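Long-range contacts in aminotransferase TlmJ (PDB 5UID), which probably acts as a pyridoxal phosphate-dependent aminotransferase of the DegT/DnrJ/EryC1 family in natural product biosynthesis: residues L65-E70 / R243-N248; V129-Y134 / V153-D158. All coordinates share one frame; numbering follows the deposited sequence.

Interaction 1 (L65-E70 / R243-N248); sequences LFLSME and RRSISN. With PLP (pyridoxal-5'-phosphate), chain J.
The E70 chain sets off beside its backbone N and then runs extended, while R243 bends at chi3 (-59°) and turns its guanidinium end toward the helix. Carboxylate and guanidinium meet with their planes 73° apart. E70 OE2 uses its syn lone pair to accept from R243 NH1 at 3.1 Å. E70 OE2 lies at the guanidinium edge, near its plane. R243 NH2 adds a weak, bent bond to the same E70 OE2 at 3.3 Å. This salt bridge ties helix 61-72 to the loop that leads into helix 249-280. E63, two turns before E70 on helix 61-72, forms a second salt bridge with R243 NH2 and a hydrogen bond with S245 OG. Carbon contacts are few: F66 CB lies 3.8 Å from the guanidinium nitrogen NH2 of R243, and L67 CD1 reaches S245 CB at 4.0 Å. The site lies at the dimer interface, where F66 of the second subunit also packs on R243. Farther along the loop, N248 is the N-cap of helix 249-280, its OD1 bonded to A251 N. N248 ND2 bonds to D193 of the second subunit and comes within 3.4 Å of PLP C5A.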
ATOM      1  N   LEU A  65      -5.384  -4.639  -8.831  1.00 28.87           N
ATOM      2  CA  LEU A  65      -6.027  -5.864  -9.299  1.00 29.71           C
ATOM      3  C   LEU A  65      -7.120  -6.315  -8.336  1.00 32.56           C
ATOM      4  O   LEU A  65      -8.213  -6.707  -8.767  1.00 25.46           O
ATOM      5  CB  LEU A  65      -4.985  -6.967  -9.489  1.00 27.61           C
ATOM      6  CG  LEU A  65      -4.008  -6.806 -10.660  1.00 29.10           C
ATOM      7  CD1 LEU A  65      -2.823  -7.745 -10.510  1.00 24.02           C
ATOM      8  CD2 LEU A  65      -4.710  -7.047 -11.995  1.00 25.45           C
ATOM      9  N   PHE A  66      -6.843  -6.271  -7.029  1.00 24.78           N
ATOM     10  CA  PHE A  66      -7.865  -6.609  -6.041  1.00 28.93           C
ATOM     11  C   PHE A  66      -9.066  -5.676  -6.149  1.00 34.20           C
ATOM     12  O   PHE A  66     -10.216  -6.122  -6.062  1.00 37.88           O
ATOM     13  CB  PHE A  66      -7.279  -6.554  -4.628  1.00 24.70           C
ATOM     14  CG  PHE A  66      -6.689  -7.853  -4.159  1.00 31.37           C
ATOM     15  CD1 PHE A  66      -5.457  -8.284  -4.627  1.00 31.04           C
ATOM     16  CD2 PHE A  66      -7.359  -8.636  -3.229  1.00 25.97           C
ATOM     17  CE1 PHE A  66      -4.911  -9.477  -4.192  1.00 26.38           C
ATOM     18  CE2 PHE A  66      -6.819  -9.830  -2.789  1.00 31.78           C
ATOM     19  CZ  PHE A  66      -5.592 -10.252  -3.271  1.00 35.48           C
ATOM     20  N   LEU A  67      -8.819  -4.377  -6.335  1.00 27.43           N
ATOM     21  CA  LEU A  67      -9.920  -3.424  -6.436  1.00 30.69           C
ATOM     22  C   LEU A  67     -10.789  -3.710  -7.653  1.00 31.06           C
ATOM     23  O   LEU A  67     -12.021  -3.624  -7.577  1.00 37.20           O
ATOM     24  CB  LEU A  67      -9.383  -1.994  -6.496  1.00 27.44           C
ATOM     25  CG  LEU A  67      -8.797  -1.409  -5.212  1.00 30.21           C
ATOM     26  CD1 LEU A  67      -8.184  -0.043  -5.481  1.00 29.18           C
ATOM     27  CD2 LEU A  67      -9.860  -1.321  -4.131  1.00 33.43           C
ATOM     28  N   SER A  68     -10.169  -4.052  -8.785  1.00 27.95           N
ATOM     29  CA  SER A  68     -10.945  -4.285  -9.999  1.00 32.60           C
ATOM     30  C   SER A  68     -11.879  -5.479  -9.837  1.00 33.42           C
ATOM     31  O   SER A  68     -13.026  -5.445 -10.297  1.00 34.69           O
ATOM     32  CB  SER A  68     -10.012  -4.484 -11.195  1.00 27.51           C
ATOM     33  OG  SER A  68      -9.281  -5.689 -11.079  1.00 39.60           O
HETATM   34  N   MSE A  69     -11.415  -6.535  -9.175  1.00 34.64           N
HETATM   35  CA  MSE A  69     -12.258  -7.700  -8.921  1.00 33.82           C
HETATM   36  C   MSE A  69     -13.388  -7.345  -7.958  1.00 34.99           C
HETATM   37  O   MSE A  69     -14.475  -7.918  -8.028  1.00 35.53           O
HETATM   38  CB  MSE A  69     -11.431  -8.863  -8.369  1.00 30.49           C
HETATM   39  CG  MSE A  69     -10.416  -9.433  -9.358  1.00 35.15           C
HETATM   40 SE   MSE A  69     -11.230 -10.059 -11.026  0.71 34.34          SE
HETATM   41  CE  MSE A  69     -10.387  -8.806 -12.259  1.00 39.76           C
ATOM     42  N   GLU A  70     -13.125  -6.399  -7.053  1.00 34.61           N
ATOM     43  CA  GLU A  70     -14.178  -5.918  -6.164  1.00 31.11           C
ATOM     44  C   GLU A  70     -15.194  -5.077  -6.928  1.00 34.16           C
ATOM     45  O   GLU A  70     -16.408  -5.280  -6.799  1.00 30.12           O
ATOM     46  CB  GLU A  70     -13.573  -5.113  -5.012  1.00 29.41           C
ATOM     47  CG  GLU A  70     -12.739  -5.936  -4.043  1.00 36.67           C
ATOM     48  CD  GLU A  70     -12.033  -5.078  -3.008  1.00 47.48           C
ATOM     49  OE1 GLU A  70     -12.330  -3.867  -2.934  1.00 50.38           O
ATOM     50  OE2 GLU A  70     -11.180  -5.615  -2.270  1.00 51.80           O
ATOM     51  N   ARG A 243     -10.324  -0.597   2.068  1.00 29.99           N
ATOM     52  CA  ARG A 243      -9.001  -0.395   2.641  1.00 32.35           C
ATOM     53  C   ARG A 243      -8.513   1.006   2.278  1.00 31.01           C
ATOM     54  O   ARG A 243      -9.234   1.807   1.676  1.00 27.61           O
ATOM     55  CB  ARG A 243      -8.035  -1.472   2.149  1.00 31.33           C
ATOM     56  CG  ARG A 243      -8.432  -2.889   2.517  1.00 28.65           C
ATOM     57  CD  ARG A 243      -7.488  -3.919   1.911  1.00 28.17           C
ATOM     58  NE  ARG A 243      -7.446  -3.822   0.455  1.00 43.81           N
ATOM     59  CZ  ARG A 243      -8.290  -4.445  -0.363  1.00 51.35           C
ATOM     60  NH1 ARG A 243      -9.249  -5.219   0.132  1.00 56.42           N
ATOM     61  NH2 ARG A 243      -8.177  -4.295  -1.674  1.00 46.03           N
ATOM     62  N   ARG A 244      -7.272   1.318   2.642  1.00 29.12           N
ATOM     63  CA  ARG A 244      -6.615   2.554   2.222  1.00 23.52           C
ATOM     64  C   ARG A 244      -5.655   2.178   1.100  1.00 33.92           C
ATOM     65  O   ARG A 244      -4.594   1.595   1.343  1.00 38.22           O
ATOM     66  CB  ARG A 244      -5.899   3.222   3.392  1.00 24.12           C
ATOM     67  CG  ARG A 244      -5.417   4.639   3.109  1.00 25.88           C
ATOM     68  CD  ARG A 244      -4.810   5.251   4.357  1.00 25.53           C
ATOM     69  NE  ARG A 244      -4.276   6.596   4.144  1.00 30.84           N
ATOM     70  CZ  ARG A 244      -3.022   6.856   3.786  1.00 35.84           C
ATOM     71  NH1 ARG A 244      -2.169   5.859   3.587  1.00 37.05           N
ATOM     72  NH2 ARG A 244      -2.616   8.111   3.631  1.00 22.76           N
ATOM     73  N   SER A 245      -6.033   2.509  -0.132  1.00 30.63           N
ATOM     74  CA  SER A 245      -5.367   2.000  -1.323  1.00 29.72           C
ATOM     75  C   SER A 245      -4.774   3.122  -2.170  1.00 31.01           C
ATOM     76  O   SER A 245      -4.614   2.972  -3.382  1.00 36.21           O
ATOM     77  CB  SER A 245      -6.342   1.170  -2.154  1.00 30.34           C
ATOM     78  OG  SER A 245      -6.999   0.203  -1.353  1.00 24.50           O
ATOM     79  N   ILE A 246      -4.441   4.244  -1.549  1.00 26.01           N
ATOM     80  CA  ILE A 246      -3.980   5.418  -2.270  1.00 30.88           C
ATOM     81  C   ILE A 246      -2.459   5.472  -2.232  1.00 34.98           C
ATOM     82  O   ILE A 246      -1.800   4.796  -1.438  1.00 35.02           O
ATOM     83  CB  ILE A 246      -4.588   6.713  -1.692  1.00 29.98           C
ATOM     84  CG1 ILE A 246      -4.208   6.864  -0.216  1.00 31.61           C
ATOM     85  CG2 ILE A 246      -6.097   6.715  -1.869  1.00 31.85           C
ATOM     86  CD1 ILE A 246      -4.616   8.190   0.393  1.00 32.09           C
ATOM     87  N   SER A 247      -1.894   6.291  -3.113  1.00 31.80           N
ATOM     88  CA  SER A 247      -0.477   6.606  -3.110  1.00 30.46           C
ATOM     89  C   SER A 247      -0.282   7.973  -2.454  1.00 31.20           C
ATOM     90  O   SER A 247      -1.194   8.518  -1.825  1.00 35.30           O
ATOM     91  CB  SER A 247       0.076   6.559  -4.536  1.00 32.37           C
ATOM     92  OG  SER A 247       1.492   6.592  -4.534  1.00 36.70           O
ATOM     93  N   ASN A 248       0.913   8.545  -2.596  1.00 25.53           N
ATOM     94  CA  ASN A 248       1.218   9.827  -1.979  1.00 29.53           C
ATOM     95  C   ASN A 248       1.967  10.712  -2.970  1.00 36.31           C
ATOM     96  O   ASN A 248       2.418  10.260  -4.028  1.00 30.73           O
ATOM     97  CB  ASN A 248       2.021   9.649  -0.681  1.00 30.12           C
ATOM     98  CG  ASN A 248       3.319   8.891  -0.893  1.00 38.42           C
ATOM     99  OD1 ASN A 248       4.258   9.402  -1.506  1.00 32.64           O
ATOM    100  ND2 ASN A 248       3.385   7.673  -0.368  1.00 27.11           N
TER
HETATM  101  N1  PLP J 406       8.235   7.866  -0.256  1.00 61.88           N
HETATM  102  C2  PLP J 406       8.739   7.372  -1.438  1.00 65.68           C
HETATM  103  C2A PLP J 406       9.828   8.106  -2.155  1.00 63.89           C
HETATM  104  C3  PLP J 406       8.246   6.187  -1.970  1.00 66.50           C
HETATM  105  O3  PLP J 406       8.764   5.716  -3.146  1.00 71.34           O
HETATM  106  C4  PLP J 406       7.229   5.485  -1.331  1.00 61.79           C
HETATM  107  C4A PLP J 406       6.355   4.645  -2.222  1.00 65.09           C
HETATM  108  O4A PLP J 406       5.147   4.859  -2.343  1.00 64.92           O
HETATM  109  C5  PLP J 406       6.722   5.997  -0.134  1.00 60.88           C
HETATM  110  C6  PLP J 406       7.230   7.180   0.389  1.00 60.00           C
HETATM  111  C5A PLP J 406       5.626   5.291   0.638  1.00 65.30           C
HETATM  112  O4P PLP J 406       5.862   3.901   0.698  1.00 61.87           O

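Interaction 2 (V129-Y134 / V153-D158); sequences VVVLHY and VPLVED
V129 and V156 meet in the close-packed part of the contact, where V156 N donates to V129 O at 2.7 Å in an almost straight bond (178°). V131 N returns a bond to V156 O at 3.1 Å, and D158 N donates to V131 O at 2.8 Å. The parallel register pairs V129 with L155, V130 with V156 and V131 with E157. L155 CD1 packs against V129 CG1 at 3.8 Å, on the face covered by helix 141-151. On the other face V130 and V156 lie side by side and point the same way, under helix 61-72. Strand 126-132, helix 141-151 and strand 155-158 form a beta-alpha-beta unit in the large mixed sheet of the aminotransferase fold. The looser end is at V153 and P154, which are partly exposed. There the V153 and V129 side chains cross at about a right angle, CG1 of V153 3.7 Å from CG2 of V129. Beyond the strand pairing the far end is buried. A water links the H133 backbone N to D158 O. The H133 ring turns back over strand 155-158, with CG beside the backbone N (chi1 -40°). Its NE2 donates to the anti lone pair of E157 OE2 at 2.8 Å, close to the ring plane, with ring and carboxylate 73° apart. G173 N also bonds to E157 OE2. An alanine here in place of H133 would take away the ring, and E157 OE2 would probably be left with G173 N but without its imidazole donor, with a gap beside the carboxylate. E157 OE1 is held by G176 N.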
ATOM      1  N   VAL A 129     -12.002 -11.448 -17.564  1.00 32.54           N
ATOM      2  CA  VAL A 129     -10.791 -12.019 -18.138  1.00 30.58           C
ATOM      3  C   VAL A 129      -9.636 -11.090 -17.795  1.00 35.47           C
ATOM      4  O   VAL A 129      -9.741  -9.871 -17.976  1.00 38.15           O
ATOM      5  CB  VAL A 129     -10.908 -12.208 -19.662  1.00 30.59           C
ATOM      6  CG1 VAL A 129      -9.577 -12.660 -20.247  1.00 32.09           C
ATOM      7  CG2 VAL A 129     -12.002 -13.212 -19.993  1.00 34.17           C
ATOM      8  N   VAL A 130      -8.547 -11.658 -17.284  1.00 30.74           N
ATOM      9  CA  VAL A 130      -7.344 -10.906 -16.951  1.00 30.82           C
ATOM     10  C   VAL A 130      -6.217 -11.405 -17.837  1.00 32.00           C
ATOM     11  O   VAL A 130      -5.998 -12.616 -17.948  1.00 36.68           O
ATOM     12  CB  VAL A 130      -6.972 -11.044 -15.462  1.00 30.30           C
ATOM     13  CG1 VAL A 130      -5.732 -10.216 -15.145  1.00 30.48           C
ATOM     14  CG2 VAL A 130      -8.135 -10.622 -14.584  1.00 30.46           C
ATOM     15  N   VAL A 131      -5.512 -10.476 -18.475  1.00 25.44           N
ATOM     16  CA  VAL A 131      -4.390 -10.809 -19.339  1.00 24.98           C
ATOM     17  C   VAL A 131      -3.261  -9.824 -19.063  1.00 27.71           C
ATOM     18  O   VAL A 131      -3.491  -8.696 -18.615  1.00 26.32           O
ATOM     19  CB  VAL A 131      -4.803 -10.795 -20.830  1.00 37.89           C
ATOM     20  CG1 VAL A 131      -4.953  -9.366 -21.340  1.00 34.55           C
ATOM     21  CG2 VAL A 131      -3.814 -11.575 -21.674  1.00 49.74           C
ATOM     22  N   LEU A 132      -2.033 -10.268 -19.299  1.00 25.28           N
ATOM     23  CA  LEU A 132      -0.871  -9.393 -19.281  1.00 25.43           C
ATOM     24  C   LEU A 132      -0.250  -9.359 -20.674  1.00 25.75           C
ATOM     25  O   LEU A 132      -0.732 -10.001 -21.611  1.00 27.12           O
ATOM     26  CB  LEU A 132       0.144  -9.834 -18.217  1.00 25.32           C
ATOM     27  CG  LEU A 132       0.644 -11.279 -18.133  1.00 31.51           C
ATOM     28  CD1 LEU A 132       1.706 -11.591 -19.183  1.00 25.60           C
ATOM     29  CD2 LEU A 132       1.179 -11.552 -16.732  1.00 32.08           C
ATOM     30  N   HIS A 133       0.824  -8.590 -20.804  1.00 29.47           N
ATOM     31  CA  HIS A 133       1.527  -8.402 -22.070  1.00 28.75           C
ATOM     32  C   HIS A 133       2.962  -8.864 -21.845  1.00 27.12           C
ATOM     33  O   HIS A 133       3.834  -8.053 -21.526  1.00 23.09           O
ATOM     34  CB  HIS A 133       1.459  -6.943 -22.524  1.00 29.89           C
ATOM     35  CG  HIS A 133       0.129  -6.298 -22.287  1.00 30.33           C
ATOM     36  ND1 HIS A 133      -0.146  -5.552 -21.161  1.00 30.24           N
ATOM     37  CD2 HIS A 133      -1.005  -6.295 -23.028  1.00 28.91           C
ATOM     38  CE1 HIS A 133      -1.390  -5.112 -21.220  1.00 31.68           C
ATOM     39  NE2 HIS A 133      -1.934  -5.549 -22.343  1.00 30.84           N
ATOM     40  N   TYR A 134       3.201 -10.165 -22.023  1.00 25.86           N
ATOM     41  CA  TYR A 134       4.431 -10.776 -21.531  1.00 28.89           C
ATOM     42  C   TYR A 134       5.662 -10.083 -22.095  1.00 29.88           C
ATOM     43  O   TYR A 134       5.823  -9.968 -23.315  1.00 28.24           O
ATOM     44  CB  TYR A 134       4.470 -12.265 -21.867  1.00 24.92           C
ATOM     45  CG  TYR A 134       5.647 -12.950 -21.209  1.00 24.58           C
ATOM     46  CD1 TYR A 134       5.551 -13.447 -19.917  1.00 22.62           C
ATOM     47  CD2 TYR A 134       6.867 -13.065 -21.866  1.00 27.34           C
ATOM     48  CE1 TYR A 134       6.631 -14.058 -19.305  1.00 23.17           C
ATOM     49  CE2 TYR A 134       7.951 -13.673 -21.263  1.00 27.88           C
ATOM     50  CZ  TYR A 134       7.827 -14.167 -19.981  1.00 24.05           C
ATOM     51  OH  TYR A 134       8.904 -14.774 -19.380  1.00 27.40           O
ATOM     52  N   VAL A 153     -17.932 -10.036 -21.673  1.00 44.07           N
ATOM     53  CA  VAL A 153     -17.122 -10.305 -20.489  1.00 37.96           C
ATOM     54  C   VAL A 153     -16.149  -9.143 -20.295  1.00 38.87           C
ATOM     55  O   VAL A 153     -15.439  -8.788 -21.245  1.00 40.53           O
ATOM     56  CB  VAL A 153     -16.361 -11.636 -20.619  1.00 32.42           C
ATOM     57  CG1 VAL A 153     -15.379 -11.804 -19.475  1.00 30.40           C
ATOM     58  CG2 VAL A 153     -17.347 -12.801 -20.662  1.00 36.61           C
ATOM     59  N   PRO A 154     -16.099  -8.532 -19.113  1.00 34.97           N
ATOM     60  CA  PRO A 154     -15.126  -7.458 -18.884  1.00 31.81           C
ATOM     61  C   PRO A 154     -13.697  -7.974 -18.980  1.00 34.99           C
ATOM     62  O   PRO A 154     -13.376  -9.067 -18.507  1.00 32.57           O
ATOM     63  CB  PRO A 154     -15.458  -6.973 -17.467  1.00 28.55           C
ATOM     64  CG  PRO A 154     -16.866  -7.413 -17.230  1.00 36.84           C
ATOM     65  CD  PRO A 154     -17.013  -8.705 -17.974  1.00 38.04           C
ATOM     66  N   LEU A 155     -12.836  -7.173 -19.601  1.00 35.65           N
ATOM     67  CA  LEU A 155     -11.433  -7.515 -19.789  1.00 33.79           C
ATOM     68  C   LEU A 155     -10.573  -6.595 -18.932  1.00 38.82           C
ATOM     69  O   LEU A 155     -10.666  -5.368 -19.046  1.00 36.17           O
ATOM     70  CB  LEU A 155     -11.033  -7.399 -21.259  1.00 33.19           C
ATOM     71  CG  LEU A 155      -9.548  -7.615 -21.539  1.00 30.80           C
ATOM     72  CD1 LEU A 155      -9.131  -9.022 -21.146  1.00 25.50           C
ATOM     73  CD2 LEU A 155      -9.232  -7.343 -23.003  1.00 35.67           C
ATOM     74  N   VAL A 156      -9.739  -7.190 -18.083  1.00 32.54           N
ATOM     75  CA  VAL A 156      -8.804  -6.459 -17.238  1.00 26.00           C
ATOM     76  C   VAL A 156      -7.398  -6.704 -17.766  1.00 27.68           C
ATOM     77  O   VAL A 156      -6.994  -7.856 -17.965  1.00 24.26           O
ATOM     78  CB  VAL A 156      -8.921  -6.885 -15.763  1.00 29.76           C
ATOM     79  CG1 VAL A 156      -7.933  -6.105 -14.907  1.00 25.62           C
ATOM     80  CG2 VAL A 156     -10.343  -6.677 -15.263  1.00 28.52           C
ATOM     81  N   GLU A 157      -6.658  -5.626 -17.994  1.00 26.16           N
ATOM     82  CA  GLU A 157      -5.299  -5.701 -18.518  1.00 30.91           C
ATOM     83  C   GLU A 157      -4.309  -5.434 -17.390  1.00 31.01           C
ATOM     84  O   GLU A 157      -4.199  -4.302 -16.908  1.00 26.46           O
ATOM     85  CB  GLU A 157      -5.095  -4.704 -19.653  1.00 26.16           C
ATOM     86  CG  GLU A 157      -5.645  -5.146 -20.993  1.00 30.14           C
ATOM     87  CD  GLU A 157      -5.395  -4.110 -22.065  1.00 31.68           C
ATOM     88  OE1 GLU A 157      -6.321  -3.324 -22.361  1.00 30.32           O
ATOM     89  OE2 GLU A 157      -4.261  -4.061 -22.585  1.00 29.95           O
ATOM     90  N   ASP A 158      -3.590  -6.472 -16.975  1.00 27.64           N
ATOM     91  CA  ASP A 158      -2.430  -6.292 -16.106  1.00 32.91           C
ATOM     92  C   ASP A 158      -1.297  -5.808 -17.003  1.00 27.09           C
ATOM     93  O   ASP A 158      -0.584  -6.595 -17.626  1.00 27.91           O
ATOM     94  CB  ASP A 158      -2.081  -7.585 -15.375  1.00 26.76           C
ATOM     95  CG  ASP A 158      -0.949  -7.407 -14.370  1.00 28.73           C
ATOM     96  OD1 ASP A 158      -0.310  -6.333 -14.362  1.00 27.35           O
ATOM     97  OD2 ASP A 158      -0.697  -8.347 -13.581  1.00 25.51           O
TER
HETATM   98  O   HOH W   1       1.715  -6.483 -18.920  1.00 21.91           O

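Overall arrangement
The centres of interactions 1 and 2 are about 17 Å apart, and interaction 2 is nested in the chain between the segments of interaction 1. Helix 61-72 joins them. Its selenomethionine M69 places CE 3.7 Å from V156 CG2 and equally near V130 CG2, on the sheet face away from helix 141-151. L65 CD1 lies 3.8 Å from D158 OD2. D158 OD2 is also close to N1 of the pyridoxal phosphate-modified lysine at position 187, the predicted catalytic residue. Interaction 2 thus reaches the cofactor from the sheet. Interaction 1 reaches the separate PLP molecule through N248, at the interface with the second subunit.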